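Local coordinates for glutathione S-transferase (PDB 6GZF), which probably transfers glutathione as a Xi-class glutathione transferase, an archaeal relative of the glutathionyl-hydroquinone reductases, at residues F268-P273 against H322-L327; A242-L247 against R276-T281; V122-D127 against E142-N147. All coordinates share one frame; numbering follows the deposited sequence.

Contact 1 (F268-P273 against H322-L327); sequences FDNLWP and HSRDEL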
ATOM      1  N   PHE A 268      -5.411  14.719   6.704  1.00 23.18           N
ATOM      2  CA  PHE A 268      -5.615  15.317   8.020  1.00 23.28           C
ATOM      3  C   PHE A 268      -5.731  16.835   7.914  1.00 28.49           C
ATOM      4  O   PHE A 268      -4.988  17.474   7.167  1.00 32.59           O
ATOM      5  CB  PHE A 268      -4.478  14.939   8.973  1.00 22.13           C
ATOM      6  CG  PHE A 268      -4.589  13.549   9.531  1.00 24.63           C
ATOM      7  CD1 PHE A 268      -5.345  13.305  10.667  1.00 34.09           C
ATOM      8  CD2 PHE A 268      -3.935  12.487   8.927  1.00 24.38           C
ATOM      9  CE1 PHE A 268      -5.450  12.030  11.188  1.00 31.87           C
ATOM     10  CE2 PHE A 268      -4.038  11.208   9.444  1.00 23.05           C
ATOM     11  CZ  PHE A 268      -4.795  10.980  10.576  1.00 27.98           C
ATOM     12  N   ASP A 269      -6.667  17.404   8.668  1.00 30.34           N
ATOM     13  CA  ASP A 269      -6.933  18.838   8.621  1.00 33.56           C
ATOM     14  C   ASP A 269      -5.743  19.680   9.069  1.00 30.83           C
ATOM     15  O   ASP A 269      -5.504  20.761   8.530  1.00 29.66           O
ATOM     16  CB  ASP A 269      -8.149  19.182   9.487  1.00 30.74           C
ATOM     17  CG  ASP A 269      -9.432  18.563   8.969  1.00 38.28           C
ATOM     18  OD1 ASP A 269      -9.562  18.396   7.738  1.00 46.30           O
ATOM     19  OD2 ASP A 269     -10.314  18.245   9.795  1.00 42.49           O
ATOM     20  N   ASN A 270      -4.998  19.185  10.051  1.00 35.80           N
ATOM     21  CA  ASN A 270      -3.970  19.996  10.691  1.00 39.80           C
ATOM     22  C   ASN A 270      -2.550  19.448  10.554  1.00 30.36           C
ATOM     23  O   ASN A 270      -1.589  20.215  10.575  1.00 26.00           O
ATOM     24  CB  ASN A 270      -4.308  20.174  12.173  1.00 37.53           C
ATOM     25  CG  ASN A 270      -5.691  20.763  12.387  1.00 32.86           C
ATOM     26  OD1 ASN A 270      -6.468  20.269  13.204  1.00 34.26           O
ATOM     27  ND2 ASN A 270      -6.005  21.819  11.647  1.00 26.40           N
ATOM     28  N   LEU A 271      -2.414  18.133  10.414  1.00 28.83           N
ATOM     29  CA  LEU A 271      -1.094  17.516  10.305  1.00 22.93           C
ATOM     30  C   LEU A 271      -0.424  17.822   8.968  1.00 29.34           C
ATOM     31  O   LEU A 271       0.794  17.985   8.897  1.00 28.83           O
ATOM     32  CB  LEU A 271      -1.189  16.002  10.501  1.00 22.21           C
ATOM     33  CG  LEU A 271      -1.527  15.506  11.907  1.00 26.88           C
ATOM     34  CD1 LEU A 271      -1.683  13.993  11.917  1.00 21.43           C
ATOM     35  CD2 LEU A 271      -0.459  15.942  12.898  1.00 25.32           C
ATOM     36  N   TRP A 272      -1.224  17.896   7.910  1.00 29.38           N
ATOM     37  CA  TRP A 272      -0.703  18.170   6.573  1.00 24.27           C
ATOM     38  C   TRP A 272      -0.194  19.609   6.400  1.00 29.69           C
ATOM     39  O   TRP A 272       0.876  19.808   5.827  1.00 34.48           O
ATOM     40  CB  TRP A 272      -1.766  17.847   5.516  1.00 24.43           C
ATOM     41  CG  TRP A 272      -1.389  18.211   4.099  1.00 31.37           C
ATOM     42  CD1 TRP A 272      -2.166  18.881   3.198  1.00 28.23           C
ATOM     43  CD2 TRP A 272      -0.156  17.918   3.422  1.00 34.49           C
ATOM     44  NE1 TRP A 272      -1.498  19.025   2.008  1.00 27.49           N
ATOM     45  CE2 TRP A 272      -0.262  18.445   2.118  1.00 28.80           C
ATOM     46  CE3 TRP A 272       1.026  17.264   3.790  1.00 36.68           C
ATOM     47  CZ2 TRP A 272       0.767  18.341   1.185  1.00 23.45           C
ATOM     48  CZ3 TRP A 272       2.046  17.163   2.859  1.00 33.73           C
ATOM     49  CH2 TRP A 272       1.908  17.698   1.572  1.00 27.90           C
ATOM     50  N   PRO A 273      -0.948  20.619   6.882  1.00 34.96           N
ATOM     51  CA  PRO A 273      -0.345  21.957   6.833  1.00 34.70           C
ATOM     52  C   PRO A 273       0.845  22.070   7.782  1.00 34.32           C
ATOM     53  O   PRO A 273       1.771  22.841   7.533  1.00 37.31           O
ATOM     54  CB  PRO A 273      -1.486  22.881   7.273  1.00 33.23           C
ATOM     55  CG  PRO A 273      -2.733  22.091   7.055  1.00 32.28           C
ATOM     56  CD  PRO A 273      -2.354  20.675   7.325  1.00 32.11           C
ATOM     57  N   HIS A 322       0.578  27.563   3.470  1.00 34.11           N
ATOM     58  CA  HIS A 322      -0.186  27.271   4.674  1.00 30.35           C
ATOM     59  C   HIS A 322      -0.606  28.578   5.337  1.00 33.09           C
ATOM     60  O   HIS A 322      -0.360  29.660   4.801  1.00 35.12           O
ATOM     61  CB  HIS A 322       0.628  26.413   5.644  1.00 32.68           C
ATOM     62  CG  HIS A 322       1.916  27.043   6.075  1.00 34.66           C
ATOM     63  ND1 HIS A 322       1.978  28.029   7.036  1.00 36.55           N
ATOM     64  CD2 HIS A 322       3.192  26.827   5.675  1.00 32.04           C
ATOM     65  CE1 HIS A 322       3.236  28.394   7.208  1.00 37.17           C
ATOM     66  NE2 HIS A 322       3.992  27.680   6.396  1.00 33.40           N
ATOM     67  N   SER A 323      -1.240  28.480   6.500  1.00 30.31           N
ATOM     68  CA  SER A 323      -1.673  29.663   7.233  1.00 27.02           C
ATOM     69  C   SER A 323      -1.451  29.481   8.728  1.00 39.98           C
ATOM     70  O   SER A 323      -2.136  30.091   9.549  1.00 38.56           O
ATOM     71  CB  SER A 323      -3.147  29.961   6.952  1.00 29.72           C
ATOM     72  OG  SER A 323      -3.412  29.951   5.561  1.00 44.14           O
ATOM     73  N   ARG A 324      -0.483  28.641   9.076  1.00 36.37           N
ATOM     74  CA  ARG A 324      -0.226  28.313  10.471  1.00 33.41           C
ATOM     75  C   ARG A 324       0.733  29.304  11.121  1.00 43.36           C
ATOM     76  O   ARG A 324       1.119  29.138  12.276  1.00 46.46           O
ATOM     77  CB  ARG A 324       0.315  26.889  10.589  1.00 37.25           C
ATOM     78  CG  ARG A 324      -0.668  25.834  10.104  1.00 40.42           C
ATOM     79  CD  ARG A 324      -0.127  24.430  10.286  1.00 42.22           C
ATOM     80  NE  ARG A 324       0.053  24.094  11.695  1.00 38.71           N
ATOM     81  CZ  ARG A 324      -0.911  23.621  12.479  1.00 36.69           C
ATOM     82  NH1 ARG A 324      -2.131  23.433  11.993  1.00 38.19           N
ATOM     83  NH2 ARG A 324      -0.659  23.340  13.750  1.00 32.32           N
ATOM     84  N   ASP A 325       1.112  30.338  10.375  1.00 45.14           N
ATOM     85  CA  ASP A 325       1.868  31.447  10.944  1.00 44.22           C
ATOM     86  C   ASP A 325       0.925  32.341  11.744  1.00 42.41           C
ATOM     87  O   ASP A 325       1.360  33.225  12.481  1.00 40.19           O
ATOM     88  CB  ASP A 325       2.578  32.250   9.852  1.00 42.60           C
ATOM     89  CG  ASP A 325       1.703  32.484   8.636  1.00 54.00           C
ATOM     90  OD1 ASP A 325       0.480  32.250   8.724  1.00 49.61           O
ATOM     91  OD2 ASP A 325       2.241  32.904   7.589  1.00 63.38           O
ATOM     92  N   GLU A 326      -0.372  32.090  11.591  1.00 39.30           N
ATOM     93  CA  GLU A 326      -1.401  32.795  12.343  1.00 35.70           C
ATOM     94  C   GLU A 326      -1.647  32.124  13.692  1.00 42.74           C
ATOM     95  O   GLU A 326      -2.763  32.145  14.212  1.00 38.47           O
ATOM     96  CB  GLU A 326      -2.706  32.852  11.544  1.00 41.25           C
ATOM     97  CG  GLU A 326      -2.664  33.770  10.334  1.00 49.44           C
ATOM     98  CD  GLU A 326      -3.939  33.708   9.513  1.00 61.05           C
ATOM     99  OE1 GLU A 326      -5.030  33.888  10.094  1.00 57.16           O
ATOM    100  OE2 GLU A 326      -3.849  33.477   8.288  1.00 53.71           O
ATOM    101  N   LEU A 327      -0.600  31.525  14.251  1.00 40.84           N
ATOM    102  CA  LEU A 327      -0.697  30.841  15.535  1.00 44.74           C
ATOM    103  C   LEU A 327       0.445  31.247  16.460  1.00 44.63           C
ATOM    104  O   LEU A 327       0.292  32.134  17.300  1.00 43.76           O
ATOM    105  CB  LEU A 327      -0.702  29.323  15.336  1.00 52.35           C
ATOM    106  CG  LEU A 327      -1.890  28.733  14.572  1.00 49.40           C
ATOM    107  CD1 LEU A 327      -1.621  27.287  14.187  1.00 42.46           C
ATOM    108  CD2 LEU A 327      -3.163  28.842  15.399  1.00 50.76           C
TER
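NH2 of R324 is gripped twice, by hydrogen bonds to the backbone oxygens L225 O and R229 O, and this fixes the guanidinium beside the start of helix 271-279. Between those bonds and its own backbone, the aliphatic part of R324 lies against P273: R324 CD is 3.7 Å from P273 CB and 3.6 Å from P273 C. The chain bends at chi3 (65°), which turns the flat end toward N270. N270 O then stands over one face of the guanidinium, 3.6 Å from R324 NH1, and N270 CB lies 3.9 Å from the same nitrogen. The approach over the face argues for packing there rather than a directed bond.

H322 meets P273 more lightly, with H322 CB 4.2 Å from P273 O. Its ring also steadies the tail, because ND1 of H322 accepts from R324 N at 3.3 Å with an N-H...acceptor angle of 155°, the donor lying 14° out of the ring plane. D222 OD1 in turn accepts from N270 N and L271 N, tying the helix start to helix 204-224. The segment 322-327 is thus a C-terminal tail folded back on the all-helical C-terminal domain of the glutathione transferase fold.

Contact 2 (A242-L247 against R276-T281); sequences AMFTTL and RDLYQT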
ATOM      1  N   ALA A 242      11.266  14.814  15.520  1.00 20.34           N
ATOM      2  CA  ALA A 242      10.955  13.395  15.650  1.00 22.88           C
ATOM      3  C   ALA A 242       9.703  13.042  14.853  1.00 17.87           C
ATOM      4  O   ALA A 242       9.671  12.041  14.137  1.00 18.33           O
ATOM      5  CB  ALA A 242      10.777  13.024  17.113  1.00 18.82           C
ATOM      6  N   MET A 243       8.678  13.878  14.977  1.00 15.99           N
ATOM      7  CA  MET A 243       7.418  13.677  14.270  1.00 17.29           C
ATOM      8  C   MET A 243       7.583  13.847  12.761  1.00 17.72           C
ATOM      9  O   MET A 243       7.016  13.087  11.975  1.00 14.72           O
ATOM     10  CB  MET A 243       6.358  14.651  14.791  1.00 13.94           C
ATOM     11  CG  MET A 243       4.984  14.484  14.162  1.00 18.34           C
ATOM     12  SD  MET A 243       4.154  12.972  14.680  1.00 20.67           S
ATOM     13  CE  MET A 243       2.878  13.640  15.746  1.00 15.66           C
ATOM     14  N   PHE A 244       8.368  14.847  12.371  1.00 20.18           N
ATOM     15  CA  PHE A 244       8.533  15.216  10.968  1.00 15.15           C
ATOM     16  C   PHE A 244       9.134  14.105  10.109  1.00 16.94           C
ATOM     17  O   PHE A 244       8.671  13.858   8.997  1.00 19.83           O
ATOM     18  CB  PHE A 244       9.399  16.475  10.859  1.00 20.41           C
ATOM     19  CG  PHE A 244       9.872  16.771   9.464  1.00 19.86           C
ATOM     20  CD1 PHE A 244       9.026  17.363   8.541  1.00 19.65           C
ATOM     21  CD2 PHE A 244      11.169  16.472   9.081  1.00 14.49           C
ATOM     22  CE1 PHE A 244       9.462  17.637   7.259  1.00 20.72           C
ATOM     23  CE2 PHE A 244      11.609  16.744   7.801  1.00 24.15           C
ATOM     24  CZ  PHE A 244      10.756  17.328   6.890  1.00 23.20           C
ATOM     25  N   THR A 245      10.165  13.442  10.624  1.00 13.66           N
ATOM     26  CA  THR A 245      10.876  12.428   9.851  1.00 14.81           C
ATOM     27  C   THR A 245      10.017  11.192   9.592  1.00 16.22           C
ATOM     28  O   THR A 245      10.302  10.411   8.685  1.00 17.78           O
ATOM     29  CB  THR A 245      12.175  12.000  10.553  1.00 18.53           C
ATOM     30  OG1 THR A 245      11.886  11.594  11.896  1.00 21.93           O
ATOM     31  CG2 THR A 245      13.162  13.156  10.584  1.00 21.73           C
ATOM     32  N   THR A 246       8.970  11.019  10.392  1.00 19.98           N
ATOM     33  CA  THR A 246       8.014   9.942  10.168  1.00 16.91           C
ATOM     34  C   THR A 246       6.954  10.383   9.166  1.00 19.41           C
ATOM     35  O   THR A 246       6.694   9.696   8.178  1.00 18.00           O
ATOM     36  CB  THR A 246       7.327   9.503  11.475  1.00 16.84           C
ATOM     37  OG1 THR A 246       8.308   8.996  12.389  1.00 14.48           O
ATOM     38  CG2 THR A 246       6.295   8.421  11.197  1.00 14.84           C
ATOM     39  N   LEU A 247       6.351  11.539   9.432  1.00 18.37           N
ATOM     40  CA  LEU A 247       5.299  12.092   8.586  1.00 18.61           C
ATOM     41  C   LEU A 247       5.746  12.292   7.141  1.00 22.73           C
ATOM     42  O   LEU A 247       4.985  12.036   6.209  1.00 28.29           O
ATOM     43  CB  LEU A 247       4.810  13.425   9.156  1.00 14.95           C
ATOM     44  CG  LEU A 247       3.520  13.414   9.978  1.00 19.77           C
ATOM     45  CD1 LEU A 247       3.625  12.449  11.146  1.00 18.96           C
ATOM     46  CD2 LEU A 247       3.192  14.817  10.466  1.00 24.33           C
ATOM     47  N   ARG A 276       3.759  20.708   5.929  1.00 29.17           N
ATOM     48  CA  ARG A 276       4.170  21.713   4.956  1.00 27.21           C
ATOM     49  C   ARG A 276       4.878  22.871   5.650  1.00 28.69           C
ATOM     50  O   ARG A 276       5.804  23.463   5.098  1.00 29.80           O
ATOM     51  CB  ARG A 276       2.966  22.225   4.160  1.00 29.36           C
ATOM     52  CG  ARG A 276       2.576  21.334   2.990  1.00 32.79           C
ATOM     53  CD  ARG A 276       1.383  21.894   2.226  1.00 27.06           C
ATOM     54  NE  ARG A 276       0.124  21.693   2.938  1.00 33.30           N
ATOM     55  CZ  ARG A 276      -0.754  22.658   3.194  1.00 35.82           C
ATOM     56  NH1 ARG A 276      -0.515  23.901   2.797  1.00 33.11           N
ATOM     57  NH2 ARG A 276      -1.875  22.379   3.845  1.00 29.66           N
ATOM     58  N   ASP A 277       4.445  23.183   6.866  1.00 30.01           N
ATOM     59  CA  ASP A 277       5.051  24.260   7.640  1.00 28.10           C
ATOM     60  C   ASP A 277       6.473  23.896   8.062  1.00 29.15           C
ATOM     61  O   ASP A 277       7.341  24.763   8.155  1.00 28.53           O
ATOM     62  CB  ASP A 277       4.198  24.580   8.869  1.00 32.69           C
ATOM     63  CG  ASP A 277       4.610  25.873   9.545  1.00 36.66           C
ATOM     64  OD1 ASP A 277       5.355  26.662   8.926  1.00 37.04           O
ATOM     65  OD2 ASP A 277       4.184  26.103  10.698  1.00 35.10           O
ATOM     66  N   LEU A 278       6.706  22.610   8.307  1.00 30.70           N
ATOM     67  CA  LEU A 278       8.029  22.135   8.704  1.00 26.99           C
ATOM     68  C   LEU A 278       8.959  22.003   7.504  1.00 29.71           C
ATOM     69  O   LEU A 278      10.124  22.396   7.564  1.00 36.07           O
ATOM     70  CB  LEU A 278       7.927  20.793   9.427  1.00 26.21           C
ATOM     71  CG  LEU A 278       7.124  20.762  10.726  1.00 24.41           C
ATOM     72  CD1 LEU A 278       7.213  19.389  11.369  1.00 22.07           C
ATOM     73  CD2 LEU A 278       7.609  21.837  11.678  1.00 19.38           C
ATOM     74  N   TYR A 279       8.434  21.442   6.419  1.00 25.77           N
ATOM     75  CA  TYR A 279       9.197  21.242   5.190  1.00 33.73           C
ATOM     76  C   TYR A 279       9.749  22.561   4.657  1.00 31.47           C
ATOM     77  O   TYR A 279      10.849  22.607   4.104  1.00 29.13           O
ATOM     78  CB  TYR A 279       8.319  20.567   4.131  1.00 30.83           C
ATOM     79  CG  TYR A 279       9.036  20.183   2.851  1.00 33.02           C
ATOM     80  CD1 TYR A 279       9.207  21.101   1.822  1.00 34.79           C
ATOM     81  CD2 TYR A 279       9.522  18.894   2.666  1.00 32.46           C
ATOM     82  CE1 TYR A 279       9.853  20.750   0.650  1.00 36.51           C
ATOM     83  CE2 TYR A 279      10.170  18.534   1.497  1.00 30.48           C
ATOM     84  CZ  TYR A 279      10.332  19.466   0.493  1.00 32.60           C
ATOM     85  OH  TYR A 279      10.975  19.111  -0.671  1.00 31.14           O
ATOM     86  N   GLN A 280       8.982  23.631   4.835  1.00 28.54           N
ATOM     87  CA  GLN A 280       9.338  24.933   4.284  1.00 26.85           C
ATOM     88  C   GLN A 280      10.168  25.774   5.251  1.00 31.06           C
ATOM     89  O   GLN A 280      10.584  26.882   4.912  1.00 23.44           O
ATOM     90  CB  GLN A 280       8.075  25.692   3.879  1.00 19.24           C
ATOM     91  CG  GLN A 280       7.277  24.996   2.787  1.00 23.83           C
ATOM     92  CD  GLN A 280       5.904  25.603   2.588  1.00 32.73           C
ATOM     93  OE1 GLN A 280       5.628  26.706   3.059  1.00 29.90           O
ATOM     94  NE2 GLN A 280       5.032  24.881   1.892  1.00 29.01           N
ATOM     95  N   THR A 281      10.405  25.250   6.450  1.00 27.59           N
ATOM     96  CA  THR A 281      11.344  25.884   7.367  1.00 31.36           C
ATOM     97  C   THR A 281      12.720  25.863   6.713  1.00 34.60           C
ATOM     98  O   THR A 281      13.202  24.805   6.309  1.00 36.12           O
ATOM     99  CB  THR A 281      11.394  25.177   8.733  1.00 29.95           C
ATOM    100  OG1 THR A 281      10.067  25.043   9.255  1.00 30.44           O
ATOM    101  CG2 THR A 281      12.245  25.970   9.713  1.00 22.84           C
TER
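F244 and L278 lie alongside each other and run in opposite directions, each reaching past the other's CB. The evidence is a pair of reciprocal approaches: F244 CB is 3.7 Å from L278 CD1, while L278 CB is 3.7 Å from F244 CD1. The base of each side chain is therefore met by an outer part of its partner. F244 holds CG trans to its backbone N (chi1 168°), which sends the phenyl group out from helix 238-247 and across to helix 271-279. L278 places CG opposite its carbonyl carbon (chi1 -61°), bringing CD1 back toward the base of F244. Both CA-CB bonds point at the opposing segment, and the CA atoms of F244 and L278 are 7.3 Å apart.

Farther out along the phenyl ring, F244 CE1 comes within 4.0 Å of Y279 N and 4.4 Å of Y279 CB. No hydrogen bond crosses between the segments, and apolar contact makes up the interface. Y279 points its own ring elsewhere, stacking on F318. L275, one turn before Y279, also touches F244 and reaches L247, whereas L236 packs on L278.

The helix bearing L278 is running out here. Q280 N still bonds to R276 O at 3.2 Å, but T281 N bonds to L278 O at 3.1 Å, the shorter spacing of a closing turn. On the other partner, A242 and M243 pack on helix 177-192 and T245 on helix 65-77, so F244 looks out from a helix that is deeply enclosed. Such apolar helix-to-helix contact within a helical bundle is what builds the core of the glutathione transferase C-terminal domain.

Contact 3 (V122-D127 against E142-N147); sequences VRAAPD and EDTIVN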
ATOM      1  N   VAL A 122      33.395  -2.558  13.700  1.00 22.73           N
ATOM      2  CA  VAL A 122      34.435  -3.508  14.088  1.00 23.01           C
ATOM      3  C   VAL A 122      35.705  -2.798  14.554  1.00 28.11           C
ATOM      4  O   VAL A 122      36.343  -3.222  15.517  1.00 29.84           O
ATOM      5  CB  VAL A 122      34.775  -4.466  12.924  1.00 24.58           C
ATOM      6  CG1 VAL A 122      35.993  -5.316  13.255  1.00 21.14           C
ATOM      7  CG2 VAL A 122      33.583  -5.353  12.602  1.00 24.91           C
ATOM      8  N   ARG A 123      36.066  -1.713  13.877  1.00 22.31           N
ATOM      9  CA  ARG A 123      37.226  -0.929  14.284  1.00 23.39           C
ATOM     10  C   ARG A 123      37.006  -0.302  15.659  1.00 22.68           C
ATOM     11  O   ARG A 123      37.929  -0.221  16.469  1.00 27.88           O
ATOM     12  CB  ARG A 123      37.534   0.162  13.256  1.00 29.44           C
ATOM     13  CG  ARG A 123      38.734   1.020  13.627  1.00 37.09           C
ATOM     14  CD  ARG A 123      38.953   2.148  12.636  1.00 35.80           C
ATOM     15  NE  ARG A 123      40.026   1.856  11.690  1.00 41.96           N
ATOM     16  CZ  ARG A 123      39.853   1.234  10.527  1.00 49.53           C
ATOM     17  NH1 ARG A 123      38.644   0.835  10.158  1.00 46.12           N
ATOM     18  NH2 ARG A 123      40.890   1.014   9.731  1.00 50.50           N
ATOM     19  N   ALA A 124      35.775   0.130  15.917  1.00 24.86           N
ATOM     20  CA  ALA A 124      35.438   0.780  17.178  1.00 24.51           C
ATOM     21  C   ALA A 124      35.254  -0.234  18.304  1.00 28.62           C
ATOM     22  O   ALA A 124      35.584   0.042  19.457  1.00 32.92           O
ATOM     23  CB  ALA A 124      34.182   1.621  17.015  1.00 24.61           C
ATOM     24  N   ALA A 125      34.722  -1.404  17.965  1.00 24.75           N
ATOM     25  CA  ALA A 125      34.500  -2.458  18.949  1.00 24.67           C
ATOM     26  C   ALA A 125      34.668  -3.836  18.312  1.00 26.35           C
ATOM     27  O   ALA A 125      33.696  -4.430  17.845  1.00 28.77           O
ATOM     28  CB  ALA A 125      33.122  -2.320  19.571  1.00 20.36           C
ATOM     29  N   PRO A 126      35.909  -4.349  18.304  1.00 25.33           N
ATOM     30  CA  PRO A 126      36.324  -5.592  17.637  1.00 21.68           C
ATOM     31  C   PRO A 126      35.503  -6.837  17.987  1.00 27.08           C
ATOM     32  O   PRO A 126      35.553  -7.812  17.238  1.00 32.21           O
ATOM     33  CB  PRO A 126      37.779  -5.774  18.104  1.00 23.29           C
ATOM     34  CG  PRO A 126      37.983  -4.785  19.216  1.00 32.52           C
ATOM     35  CD  PRO A 126      37.047  -3.665  18.938  1.00 25.03           C
ATOM     36  N   ASP A 127      34.764  -6.810  19.090  1.00 41.19           N
ATOM     37  CA  ASP A 127      34.010  -7.985  19.522  1.00 34.98           C
ATOM     38  C   ASP A 127      32.527  -7.663  19.703  1.00 32.36           C
ATOM     39  O   ASP A 127      31.802  -8.384  20.390  1.00 37.95           O
ATOM     40  CB  ASP A 127      34.597  -8.535  20.827  1.00 33.19           C
ATOM     41  CG  ASP A 127      34.125  -9.944  21.135  1.00 53.26           C
ATOM     42  OD1 ASP A 127      34.142 -10.793  20.219  1.00 51.97           O
ATOM     43  OD2 ASP A 127      33.733 -10.201  22.294  1.00 62.25           O
ATOM     44  N   GLU A 142      39.684   9.905  19.130  1.00 27.27           N
ATOM     45  CA  GLU A 142      39.777   8.601  19.778  1.00 26.58           C
ATOM     46  C   GLU A 142      39.557   7.474  18.776  1.00 37.48           C
ATOM     47  O   GLU A 142      39.760   6.301  19.096  1.00 37.33           O
ATOM     48  CB  GLU A 142      38.768   8.485  20.923  1.00 28.81           C
ATOM     49  CG  GLU A 142      39.357   8.737  22.301  1.00 33.17           C
ATOM     50  CD  GLU A 142      38.481   8.195  23.414  1.00 31.47           C
ATOM     51  OE1 GLU A 142      37.954   7.072  23.263  1.00 26.63           O
ATOM     52  OE2 GLU A 142      38.320   8.891  24.440  1.00 27.55           O
ATOM     53  N   ASP A 143      39.139   7.844  17.567  1.00 34.47           N
ATOM     54  CA  ASP A 143      38.910   6.895  16.478  1.00 27.01           C
ATOM     55  C   ASP A 143      37.930   5.799  16.885  1.00 26.17           C
ATOM     56  O   ASP A 143      38.266   4.615  16.867  1.00 32.31           O
ATOM     57  CB  ASP A 143      40.236   6.281  16.017  1.00 33.06           C
ATOM     58  CG  ASP A 143      40.118   5.578  14.678  1.00 39.35           C
ATOM     59  OD1 ASP A 143      39.358   6.066  13.815  1.00 34.27           O
ATOM     60  OD2 ASP A 143      40.788   4.541  14.489  1.00 40.40           O
ATOM     61  N   THR A 144      36.716   6.203  17.252  1.00 31.42           N
ATOM     62  CA  THR A 144      35.695   5.261  17.699  1.00 31.21           C
ATOM     63  C   THR A 144      34.296   5.868  17.623  1.00 27.58           C
ATOM     64  O   THR A 144      34.139   7.059  17.355  1.00 27.36           O
ATOM     65  CB  THR A 144      35.958   4.793  19.144  1.00 25.88           C
ATOM     66  OG1 THR A 144      35.020   3.768  19.498  1.00 36.73           O
ATOM     67  CG2 THR A 144      35.826   5.957  20.114  1.00 23.25           C
ATOM     68  N   ILE A 145      33.283   5.041  17.862  1.00 20.43           N
ATOM     69  CA  ILE A 145      31.898   5.500  17.850  1.00 24.29           C
ATOM     70  C   ILE A 145      31.525   6.176  19.164  1.00 25.33           C
ATOM     71  O   ILE A 145      31.573   5.554  20.225  1.00 28.50           O
ATOM     72  CB  ILE A 145      30.913   4.341  17.599  1.00 23.78           C
ATOM     73  CG1 ILE A 145      31.238   3.627  16.287  1.00 24.65           C
ATOM     74  CG2 ILE A 145      29.482   4.855  17.585  1.00 26.06           C
ATOM     75  CD1 ILE A 145      30.377   2.408  16.027  1.00 19.56           C
ATOM     76  N   VAL A 146      31.154   7.451  19.091  1.00 23.08           N
ATOM     77  CA  VAL A 146      30.692   8.170  20.273  1.00 22.45           C
ATOM     78  C   VAL A 146      29.270   7.744  20.622  1.00 27.11           C
ATOM     79  O   VAL A 146      29.035   7.129  21.662  1.00 25.91           O
ATOM     80  CB  VAL A 146      30.734   9.699  20.074  1.00 19.78           C
ATOM     81  CG1 VAL A 146      29.996  10.408  21.204  1.00 19.61           C
ATOM     82  CG2 VAL A 146      32.167  10.182  19.992  1.00 21.31           C
ATOM     83  N   ASN A 147      28.326   8.062  19.742  1.00 23.93           N
ATOM     84  CA  ASN A 147      26.928   7.747  19.992  1.00 19.24           C
ATOM     85  C   ASN A 147      26.266   7.088  18.787  1.00 24.30           C
ATOM     86  O   ASN A 147      26.692   7.278  17.647  1.00 23.23           O
ATOM     87  CB  ASN A 147      26.165   9.010  20.392  1.00 20.83           C
ATOM     88  CG  ASN A 147      24.855   8.702  21.088  1.00 27.09           C
ATOM     89  OD1 ASN A 147      23.846   8.419  20.441  1.00 24.12           O
ATOM     90  ND2 ASN A 147      24.865   8.748  22.415  1.00 21.15           N
TER
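R123 and D143 both hold CG trans to the backbone N (chi1 180° and -165°), and these extended first torsions carry the two side chains outward until they meet beside the end of helix 117-124, with R123 CD 3.5 Å from D143 OD2. The bend of the R123 chain at chi3 then sets NE of R123 4.0 Å from the same D143 OD2, a long salt bridge. The carboxylate oxygen lies at the edge of the guanidinium, near its plane, yet the two flat groups are turned 58° apart, so no paired, two-pronged geometry is formed. The stronger polar partner of D143 is H112, whose NE2 is hydrogen-bonded to D143 OD1. Putting an alanine in place of D143 would probably leave H112 NE2 without this acceptor and R123 without its nearby negative charge, its end freer to turn.

The apolar part of the contact centres on A124, where A124 CA is 4.5 Å from T144 CA. A124 CB points at the strand and fits between two residues: it is 3.4 Å from T144 OG1 and 3.6 Å from I145 CG1. The same methyl, A124 CB, also lies 3.6 Å from I145 N, so it rests on the strand backbone as well as on side chains. The close CA spacing is compatible with a residue as small as alanine. A125 leaves helical geometry directly afterwards.

D143 and T144 together face D139, a G1 beta bulge where strand 144-147 sets out antiparallel to strand 136-139. I145 packs on V136 and W138 of that neighbour, and strand 144-147 is an outermost strand of the four-stranded mixed sheet in this chain. Helix 117-124 thus ends against the beginning of that strand, while N147, farther along the chain, touches I153 and M156 of helix 150-159.

Overall arrangement
Along the chain contact 3 closes first, inside the thioredoxin-like N-terminal region; contacts 1 and 2 follow in the helical C-terminal region, and their segments alternate. Those two share helix 271-279, contact 1 using its start and contact 2 its end. Their centres are 12 Å apart and they touch directly, with H322 NE2 3.0 Å from D277 OD1, so the tail at 322-327 lies along the helix that packs on the buried helix 238-247. Contact 3 is on the opposite side of the chain's centre, its centre 44 Å from that of contact 1 and 32 Å from that of contact 2. Together they sample both halves of the two-domain transferase fold.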